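Spermidine synthase (Corynebacterium glutamicum ATCC 13032, PDB 3GJY) probably catalyses transfer of an aminopropyl group from decarboxylated S-adenosylmethionine to putrescine, the step of polyamine biosynthesis that forms spermidine. Local coordinates at residues 78-86 with 244-252; 88-98 with 111-120. All coordinates share one frame; numbering follows the deposited sequence. Where two conformers were deposited one is given.

Contact 1: 78-86 with 244-252; sequences ARAFIDAHQ and GSDTEFFSS
Ser245 OG, met by Phe81 CZ at 3.4 Å, is gripped by two polar partners: it accepts from Thr247 N at 2.9 Å, which makes an ST turn, and is hydrogen-bonded to Gly194 O. The phenyl ring of Phe81 reaches this turn because CG stands anti to the backbone N (chi1 -175°), which carries the ring out from the helix flank. Its CZ also lies 3.7 Å from Thr247 CB, while farther round the rim CD1 comes within 3.8 Å of Phe249 CE1, the two ring planes inclined at 50°. Topologically, the last turns of helix 69-85 pack on the end of strand 238-245 and the loop that follows it; this is the antiparallel strand inserted between 194-202 and 222-227 as in AdoMet-dependent methyltransferase folds. One turn after Phe81, His85 is sandwiched: Thr247 CG2 sits 3.5 Å from the imidazole centroid and 6° off the ring normal, a CH-pi contact, and Ala84 CB covers the opposite face. No direct hydrogen bond joins the two segments; a water in the imidazole plane, 2.7 Å from His85 NE2, bridges them by donating to Glu248 O at 2.6 Å. The same water lies over the centre of the Phe250 ring, whose edge receives Ala84 CB, 3.5 Å from Phe250 CZ. Thr247 OG1 hydrogen-bonds Gly193 O; Ile260 of helix 255-264 packs on both Ala80 and Phe250.

Contact 2: 88-98 with 111-120; sequences ASKLRITHLGG and YPQSRNTVVE
The beta-alpha-beta unit of strand 92-96, helix 102-110 and strand 115-120 brings two parallel strands side by side, their axes 16° apart. Pairing is residue for residue from Arg92 with Arg115 to Leu96 with Val119. The ladder starts with Arg115 N donating to Leu91 O at 2.9 Å, includes the short bond from His95 N to Thr117 O at 2.7 Å, and closes with Gly97 N on Val119 O at 3.0 Å. One side-chain pair adds to it: His95 NE2 donates to an in-plane lone pair of Asn116 OD1 at 2.9 Å, nearly straight at 169°. The bond places a proton on NE2 and limits rotation of the imidazole. Asn116 CG lies beside its backbone N (chi1 -68°), from where OD1 meets the ring edge. Asn116 ND2 donates to Ser114 OG and to Arg140 O, while Ser114 OG donates to Tyr111 O at 2.7 Å and braces the type I turn. At the C-terminal ends of the strands a water links Gly98 N (2.8 Å) to Glu120 OE1 (2.6 Å). A glycine-rich loop facing an acidic residue is consistent with the nucleoside-binding site of AdoMet-dependent enzymes. Helix 102-110 covers the Ile93, His95, Asn116 and Val118 face through Phe107 and Ala104; strand 160-165 bonds the edge of 92-96 that faces away from 115-120, and 141-145 flanks 115-120.

How the contacts relate
Contact 2 is nested along the chain inside the loop that contact 1 closes, and both reach the same mixed sheet, with centres about 17 Å apart. They meet at the end of helix 69-85: Asp83 OD1 lies 2.8 Å from Tyr111 OH, a probable hydrogen bond, and Ile82 CD1 packs 3.8 Å from Leu91 CD2. Since strand 238-245 runs against its neighbours, its C-terminal exit in contact 1 comes out at the end of the sheet where strands 92-96 and 115-120 begin. The probable cofactor end of contact 2, at Gly97, Gly98 and Glu120, is the end remote from contact 1; a formic acid molecule, probably from the crystallisation liquor, lies about 3 Å from the Glu120 side chain.

Contact 1: 78-86 with 244-252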
loop_
_atom_site.group_PDB
_atom_site.type_symbol
_atom_site.label_atom_id
_atom_site.label_comp_id
_atom_site.label_asym_id
_atom_site.label_seq_id
_atom_site.Cartn_x
_atom_site.Cartn_y
_atom_site.Cartn_z
ATOM N N ALA A 78 3.407 -2.208 8.807
ATOM C CA ALA A 78 3.981 -3.430 8.234
ATOM C C ALA A 78 5.232 -3.857 9.006
ATOM O O ALA A 78 5.401 -5.042 9.308
ATOM C CB ALA A 78 4.304 -3.259 6.734
ATOM N N ARG A 79 6.100 -2.911 9.348
ATOM C CA ARG A 79 7.339 -3.299 10.071
ATOM C C ARG A 79 6.988 -3.883 11.430
ATOM O O ARG A 79 7.604 -4.866 11.871
ATOM C CB ARG A 79 8.304 -2.126 10.259
ATOM C CG ARG A 79 9.021 -1.732 8.953
ATOM C CD ARG A 79 9.876 -0.515 9.191
ATOM N NE ARG A 79 10.970 -0.772 10.115
ATOM C CZ ARG A 79 11.907 0.130 10.387
ATOM N NH1 ARG A 79 11.851 1.336 9.817
ATOM N NH2 ARG A 79 12.885 -0.162 11.237
ATOM N N ALA A 80 5.999 -3.296 12.111
ATOM C CA ALA A 80 5.617 -3.848 13.428
ATOM C C ALA A 80 5.188 -5.326 13.294
ATOM O O ALA A 80 5.559 -6.182 14.105
ATOM C CB ALA A 80 4.519 -2.994 14.082
ATOM N N PHE A 81 4.411 -5.604 12.257
ATOM C CA PHE A 81 3.921 -6.935 12.028
ATOM C C PHE A 81 5.058 -7.879 11.612
ATOM O O PHE A 81 5.193 -8.980 12.161
ATOM C CB PHE A 81 2.858 -6.894 10.929
ATOM C CG PHE A 81 2.182 -8.230 10.695
ATOM C CD1 PHE A 81 0.955 -8.506 11.288
ATOM C CD2 PHE A 81 2.779 -9.218 9.929
ATOM C CE1 PHE A 81 0.304 -9.722 11.074
ATOM C CE2 PHE A 81 2.142 -10.454 9.741
ATOM C CZ PHE A 81 0.910 -10.685 10.332
ATOM N N ILE A 82 5.853 -7.477 10.619
ATOM C CA ILE A 82 6.936 -8.319 10.121
ATOM C C ILE A 82 7.916 -8.616 11.263
ATOM O O ILE A 82 8.376 -9.749 11.426
ATOM C CB ILE A 82 7.670 -7.611 8.942
ATOM C CG1 ILE A 82 6.749 -7.510 7.707
ATOM C CG2 ILE A 82 9.003 -8.314 8.588
ATOM C CD1 ILE A 82 7.201 -6.458 6.709
ATOM N N ASP A 83 8.261 -7.589 12.023
ATOM C CA ASP A 83 9.229 -7.776 13.104
ATOM C C ASP A 83 8.728 -8.762 14.151
ATOM O O ASP A 83 9.514 -9.525 14.717
ATOM C CB ASP A 83 9.584 -6.439 13.748
ATOM C CG ASP A 83 10.379 -5.536 12.815
ATOM O OD1 ASP A 83 10.877 -6.005 11.750
ATOM O OD2 ASP A 83 10.492 -4.349 13.170
ATOM N N ALA A 84 7.441 -8.716 14.441
ATOM C CA ALA A 84 6.865 -9.611 15.443
ATOM C C ALA A 84 6.616 -11.026 14.955
ATOM O O ALA A 84 6.701 -11.959 15.763
ATOM C CB ALA A 84 5.578 -9.024 15.961
ATOM N N HIS A 85 6.291 -11.189 13.669
ATOM C CA HIS A 85 5.711 -12.461 13.221
ATOM C C HIS A 85 6.406 -13.186 12.099
ATOM O O HIS A 85 6.106 -14.359 11.883
ATOM C CB HIS A 85 4.268 -12.240 12.790
ATOM C CG HIS A 85 3.418 -11.643 13.858
ATOM N ND1 HIS A 85 3.250 -12.231 15.097
ATOM C CD2 HIS A 85 2.693 -10.500 13.876
ATOM C CE1 HIS A 85 2.430 -11.485 15.821
ATOM N NE2 HIS A 85 2.078 -10.429 15.108
ATOM N N GLN A 86 7.277 -12.510 11.353
ATOM C CA GLN A 86 7.808 -13.117 10.132
ATOM C C GLN A 86 9.321 -13.142 10.121
ATOM O O GLN A 86 9.975 -12.529 10.960
ATOM C CB GLN A 86 7.253 -12.379 8.880
ATOM C CG GLN A 86 5.725 -12.552 8.794
ATOM C CD GLN A 86 5.128 -11.798 7.649
ATOM O OE1 GLN A 86 5.439 -10.626 7.457
ATOM N NE2 GLN A 86 4.247 -12.443 6.906
ATOM N N GLY A 244 -5.242 -6.668 7.070
ATOM C CA GLY A 244 -5.933 -7.935 7.302
ATOM C C GLY A 244 -4.907 -9.049 7.450
ATOM O O GLY A 244 -3.868 -9.039 6.782
ATOM N N SER A 245 -5.151 -9.980 8.374
ATOM C CA SER A 245 -4.290 -11.144 8.540
ATOM C C SER A 245 -5.030 -12.193 9.349
ATOM O O SER A 245 -5.950 -11.852 10.134
ATOM C CB SER A 245 -3.051 -10.760 9.355
ATOM O OG SER A 245 -2.140 -11.856 9.512
ATOM N N ASP A 246 -4.618 -13.455 9.187
ATOM C CA ASP A 246 -5.065 -14.498 10.123
ATOM C C ASP A 246 -4.298 -14.486 11.453
ATOM O O ASP A 246 -4.688 -15.172 12.398
ATOM C CB ASP A 246 -5.004 -15.888 9.506
ATOM C CG ASP A 246 -6.038 -16.071 8.403
ATOM O OD1 ASP A 246 -7.076 -15.371 8.387
ATOM O OD2 ASP A 246 -5.807 -16.979 7.587
ATOM N N THR A 247 -3.226 -13.705 11.501
ATOM C CA THR A 247 -2.487 -13.430 12.738
ATOM C C THR A 247 -3.154 -12.252 13.464
ATOM O O THR A 247 -3.515 -11.258 12.831
ATOM C CB THR A 247 -1.016 -13.075 12.400
ATOM O OG1 THR A 247 -0.423 -14.148 11.671
ATOM C CG2 THR A 247 -0.164 -12.784 13.664
ATOM N N GLU A 248 -3.359 -12.386 14.787
ATOM C CA GLU A 248 -3.891 -11.282 15.579
ATOM C C GLU A 248 -3.050 -10.015 15.479
ATOM O O GLU A 248 -1.833 -10.088 15.489
ATOM C CB GLU A 248 -3.978 -11.689 17.061
ATOM C CG GLU A 248 -4.962 -12.776 17.318
ATOM C CD GLU A 248 -5.128 -13.054 18.778
ATOM O OE1 GLU A 248 -5.660 -12.176 19.490
ATOM O OE2 GLU A 248 -4.735 -14.156 19.196
ATOM N N PHE A 249 -3.718 -8.874 15.354
ATOM C CA PHE A 249 -3.071 -7.577 15.432
ATOM C C PHE A 249 -2.947 -7.146 16.881
ATOM O O PHE A 249 -3.692 -7.617 17.766
ATOM C CB PHE A 249 -3.865 -6.555 14.616
ATOM C CG PHE A 249 -3.754 -6.779 13.121
ATOM C CD1 PHE A 249 -2.547 -6.515 12.449
ATOM C CD2 PHE A 249 -4.787 -7.348 12.422
ATOM C CE1 PHE A 249 -2.427 -6.752 11.082
ATOM C CE2 PHE A 249 -4.672 -7.570 11.049
ATOM C CZ PHE A 249 -3.481 -7.298 10.394
ATOM N N PHE A 250 -2.021 -6.237 17.127
ATOM C CA PHE A 250 -1.778 -5.747 18.487
ATOM C C PHE A 250 -3.040 -5.052 19.030
ATOM O O PHE A 250 -3.823 -4.433 18.290
ATOM C CB PHE A 250 -0.525 -4.853 18.499
ATOM C CG PHE A 250 0.731 -5.592 18.082
ATOM C CD1 PHE A 250 1.244 -6.617 18.874
ATOM C CD2 PHE A 250 1.374 -5.280 16.898
ATOM C CE1 PHE A 250 2.405 -7.312 18.492
ATOM C CE2 PHE A 250 2.535 -5.969 16.507
ATOM C CZ PHE A 250 3.045 -6.971 17.315
ATOM N N SER A 251 -3.269 -5.200 20.325
ATOM C CA SER A 251 -4.369 -4.502 20.961
ATOM C C SER A 251 -3.941 -3.099 21.299
ATOM O O SER A 251 -2.752 -2.846 21.485
ATOM C CB SER A 251 -4.758 -5.208 22.248
ATOM O OG SER A 251 -5.469 -6.395 21.964
ATOM N N SER A 252 -4.919 -2.207 21.388
ATOM C CA SER A 252 -4.670 -0.831 21.732
ATOM C C SER A 252 -3.941 -0.667 23.056
ATOM O O SER A 252 -3.156 0.262 23.208
ATOM C CB SER A 252 -5.969 -0.025 21.693
ATOM O OG SER A 252 -6.121 0.463 20.368
HETATM O O HOH W 1 0.274 -8.577 15.978
#

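Contact 2: 88-98 with 111-120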
loop_
_atom_site.group_PDB
_atom_site.type_symbol
_atom_site.label_atom_id
_atom_site.label_comp_id
_atom_site.label_asym_id
_atom_site.label_seq_id
_atom_site.Cartn_x
_atom_site.Cartn_y
_atom_site.Cartn_z
ATOM N N ALA A 88 12.429 -12.009 8.350
ATOM C CA ALA A 88 12.901 -11.005 7.409
ATOM C C ALA A 88 13.908 -11.532 6.407
ATOM O O ALA A 88 14.047 -10.963 5.313
ATOM C CB ALA A 88 13.500 -9.802 8.178
ATOM N N SER A 89 14.658 -12.573 6.793
ATOM C CA SER A 89 15.715 -13.073 5.911
ATOM C C SER A 89 15.163 -13.785 4.680
ATOM O O SER A 89 15.908 -14.053 3.722
ATOM C CB SER A 89 16.689 -13.989 6.681
ATOM O OG SER A 89 16.062 -15.188 6.999
ATOM N N LYS A 90 13.867 -14.076 4.684
ATOM C CA LYS A 90 13.263 -14.749 3.532
ATOM C C LYS A 90 11.950 -14.096 3.072
ATOM O O LYS A 90 11.116 -14.699 2.363
ATOM C CB LYS A 90 13.148 -16.241 3.768
ATOM C CG LYS A 90 12.383 -16.633 4.975
ATOM C CD LYS A 90 12.053 -18.125 4.932
ATOM C CE LYS A 90 11.239 -18.542 6.117
ATOM N NZ LYS A 90 10.918 -20.004 5.947
ATOM N N LEU A 91 11.820 -12.827 3.431
ATOM C CA LEU A 91 10.581 -12.102 3.208
ATOM C C LEU A 91 10.297 -11.856 1.727
ATOM O O LEU A 91 11.190 -11.413 0.989
ATOM C CB LEU A 91 10.684 -10.771 3.985
ATOM C CG LEU A 91 9.337 -10.101 4.236
ATOM C CD1 LEU A 91 8.551 -10.886 5.261
ATOM C CD2 LEU A 91 9.592 -8.681 4.746
ATOM N N ARG A 92 9.043 -12.074 1.321
ATOM C CA ARG A 92 8.562 -11.838 -0.058
ATOM C C ARG A 92 7.412 -10.851 0.062
ATOM O O ARG A 92 6.367 -11.163 0.641
ATOM C CB ARG A 92 8.071 -13.126 -0.722
ATOM C CG ARG A 92 9.111 -14.197 -0.776
ATOM C CD ARG A 92 8.480 -15.595 -0.911
ATOM N NE ARG A 92 7.637 -15.888 0.241
ATOM C CZ ARG A 92 6.854 -16.962 0.350
ATOM N NH1 ARG A 92 6.802 -17.831 -0.659
ATOM N NH2 ARG A 92 6.077 -17.115 1.432
ATOM N N ILE A 93 7.606 -9.637 -0.472
ATOM C CA ILE A 93 6.570 -8.609 -0.436
ATOM C C ILE A 93 6.090 -8.314 -1.864
ATOM O O ILE A 93 6.930 -7.966 -2.719
ATOM C CB ILE A 93 7.055 -7.296 0.220
ATOM C CG1 ILE A 93 7.697 -7.550 1.594
ATOM C CG2 ILE A 93 5.865 -6.277 0.279
ATOM C CD1 ILE A 93 8.232 -6.291 2.243
ATOM N N THR A 94 4.777 -8.439 -2.104
ATOM C CA THR A 94 4.177 -8.064 -3.391
ATOM C C THR A 94 3.512 -6.728 -3.255
ATOM O O THR A 94 2.692 -6.534 -2.327
ATOM C CB THR A 94 3.116 -9.116 -3.823
ATOM O OG1 THR A 94 3.813 -10.321 -4.074
ATOM C CG2 THR A 94 2.328 -8.696 -5.088
ATOM N N HIS A 95 3.861 -5.820 -4.170
ATOM C CA HIS A 95 3.309 -4.477 -4.215
ATOM C C HIS A 95 2.382 -4.390 -5.403
ATOM O O HIS A 95 2.844 -4.452 -6.561
ATOM C CB HIS A 95 4.444 -3.442 -4.355
ATOM C CG HIS A 95 5.424 -3.486 -3.246
ATOM N ND1 HIS A 95 5.453 -2.541 -2.239
ATOM C CD2 HIS A 95 6.453 -4.342 -3.006
ATOM C CE1 HIS A 95 6.449 -2.830 -1.416
ATOM N NE2 HIS A 95 7.062 -3.927 -1.847
ATOM N N LEU A 96 1.086 -4.337 -5.112
ATOM C CA LEU A 96 0.094 -4.182 -6.199
ATOM C C LEU A 96 -0.091 -2.683 -6.424
ATOM O O LEU A 96 -0.784 -1.984 -5.655
ATOM C CB LEU A 96 -1.228 -4.883 -5.840
ATOM C CG LEU A 96 -1.127 -6.390 -5.622
ATOM C CD1 LEU A 96 -2.449 -6.940 -5.126
ATOM C CD2 LEU A 96 -0.596 -7.171 -6.848
ATOM N N GLY A 97 0.604 -2.160 -7.423
ATOM C CA GLY A 97 0.791 -0.693 -7.547
ATOM C C GLY A 97 1.868 -0.144 -6.636
ATOM O O GLY A 97 2.253 -0.763 -5.646
ATOM N N GLY A 98 2.296 1.067 -6.895
ATOM C CA GLY A 98 3.166 1.722 -5.921
ATOM C C GLY A 98 4.023 2.746 -6.602
ATOM O O GLY A 98 4.987 2.358 -7.276
ATOM N N TYR A 111 14.881 -4.296 5.049
ATOM C CA TYR A 111 15.027 -5.738 5.072
ATOM C C TYR A 111 15.885 -6.134 3.885
ATOM O O TYR A 111 15.378 -6.408 2.792
ATOM C CB TYR A 111 13.640 -6.378 4.995
ATOM C CG TYR A 111 12.705 -6.000 6.127
ATOM C CD1 TYR A 111 13.021 -6.355 7.455
ATOM C CD2 TYR A 111 11.519 -5.308 5.873
ATOM C CE1 TYR A 111 12.189 -6.016 8.530
ATOM C CE2 TYR A 111 10.644 -4.961 6.934
ATOM C CZ TYR A 111 10.996 -5.318 8.264
ATOM O OH TYR A 111 10.137 -5.023 9.285
ATOM N N PRO A 112 17.221 -6.125 4.064
ATOM C CA PRO A 112 18.111 -6.219 2.897
ATOM C C PRO A 112 18.146 -7.560 2.182
ATOM O O PRO A 112 18.746 -7.651 1.093
ATOM C CB PRO A 112 19.491 -5.842 3.472
ATOM C CG PRO A 112 19.376 -6.039 4.934
ATOM C CD PRO A 112 17.949 -5.785 5.304
ATOM N N GLN A 113 17.495 -8.570 2.762
ATOM C CA GLN A 113 17.352 -9.889 2.133
ATOM C C GLN A 113 15.963 -10.100 1.550
ATOM O O GLN A 113 15.684 -11.163 0.979
ATOM C CB GLN A 113 17.670 -10.992 3.143
ATOM C CG GLN A 113 19.107 -10.929 3.646
ATOM C CD GLN A 113 19.410 -11.973 4.690
ATOM O OE1 GLN A 113 19.121 -11.799 5.876
ATOM N NE2 GLN A 113 20.015 -13.059 4.259
ATOM N N SER A 114 15.083 -9.106 1.711
ATOM C CA SER A 114 13.720 -9.221 1.171
ATOM C C SER A 114 13.691 -9.132 -0.355
ATOM O O SER A 114 14.581 -8.534 -0.981
ATOM C CB SER A 114 12.786 -8.171 1.798
ATOM O OG SER A 114 13.101 -6.840 1.379
ATOM N N ARG A 115 12.696 -9.791 -0.925
ATOM C CA ARG A 115 12.407 -9.700 -2.340
ATOM C C ARG A 115 11.109 -8.951 -2.515
ATOM O O ARG A 115 10.061 -9.431 -2.055
ATOM C CB ARG A 115 12.260 -11.091 -2.938
ATOM C CG ARG A 115 13.599 -11.840 -3.071
ATOM C CD ARG A 115 13.469 -13.131 -3.866
ATOM N NE ARG A 115 12.877 -14.186 -3.063
ATOM C CZ ARG A 115 12.279 -15.281 -3.559
ATOM N NH1 ARG A 115 12.115 -15.445 -4.885
ATOM N NH2 ARG A 115 11.806 -16.221 -2.718
ATOM N N ASN A 116 11.162 -7.788 -3.167
ATOM C CA ASN A 116 9.968 -6.941 -3.381
ATOM C C ASN A 116 9.603 -6.981 -4.847
ATOM O O ASN A 116 10.443 -6.662 -5.688
ATOM C CB ASN A 116 10.269 -5.486 -2.987
ATOM C CG ASN A 116 10.485 -5.335 -1.491
ATOM O OD1 ASN A 116 9.534 -5.003 -0.739
ATOM N ND2 ASN A 116 11.688 -5.654 -1.027
ATOM N N THR A 117 8.390 -7.419 -5.149
ATOM C CA THR A 117 7.917 -7.451 -6.536
ATOM C C THR A 117 6.829 -6.407 -6.694
ATOM O O THR A 117 5.854 -6.439 -5.943
ATOM C CB THR A 117 7.384 -8.837 -6.895
ATOM O OG1 THR A 117 8.448 -9.780 -6.729
ATOM C CG2 THR A 117 6.884 -8.887 -8.311
ATOM N N VAL A 118 7.009 -5.489 -7.636
ATOM C CA VAL A 118 6.043 -4.423 -7.878
ATOM C C VAL A 118 5.329 -4.737 -9.185
ATOM O O VAL A 118 5.972 -4.898 -10.208
ATOM C CB VAL A 118 6.738 -3.017 -7.962
ATOM C CG1 VAL A 118 5.675 -1.918 -8.158
ATOM C CG2 VAL A 118 7.580 -2.745 -6.695
ATOM N N VAL A 119 4.008 -4.786 -9.138
ATOM C CA VAL A 119 3.182 -4.971 -10.329
ATOM C C VAL A 119 2.681 -3.597 -10.731
ATOM O O VAL A 119 1.870 -2.961 -10.011
ATOM C CB VAL A 119 1.995 -5.921 -10.094
ATOM C CG1 VAL A 119 1.191 -6.102 -11.412
ATOM C CG2 VAL A 119 2.477 -7.252 -9.505
ATOM N N GLU A 120 3.205 -3.114 -11.855
ATOM C CA GLU A 120 2.922 -1.744 -12.320
ATOM C C GLU A 120 2.258 -1.814 -13.696
ATOM O O GLU A 120 2.786 -2.460 -14.612
ATOM C CB GLU A 120 4.258 -0.973 -12.407
ATOM C CG GLU A 120 4.153 0.359 -13.167
ATOM C CD GLU A 120 3.061 1.248 -12.587
ATOM O OE1 GLU A 120 2.903 1.309 -11.341
ATOM O OE2 GLU A 120 2.354 1.885 -13.366
HETATM O O HOH W 2 15.945 -8.862 5.209
HETATM O O HOH W 3 15.373 -14.013 0.763
HETATM O O HOH W 4 13.200 -13.363 0.163
HETATM O O HOH W 5 1.592 2.287 -9.365
#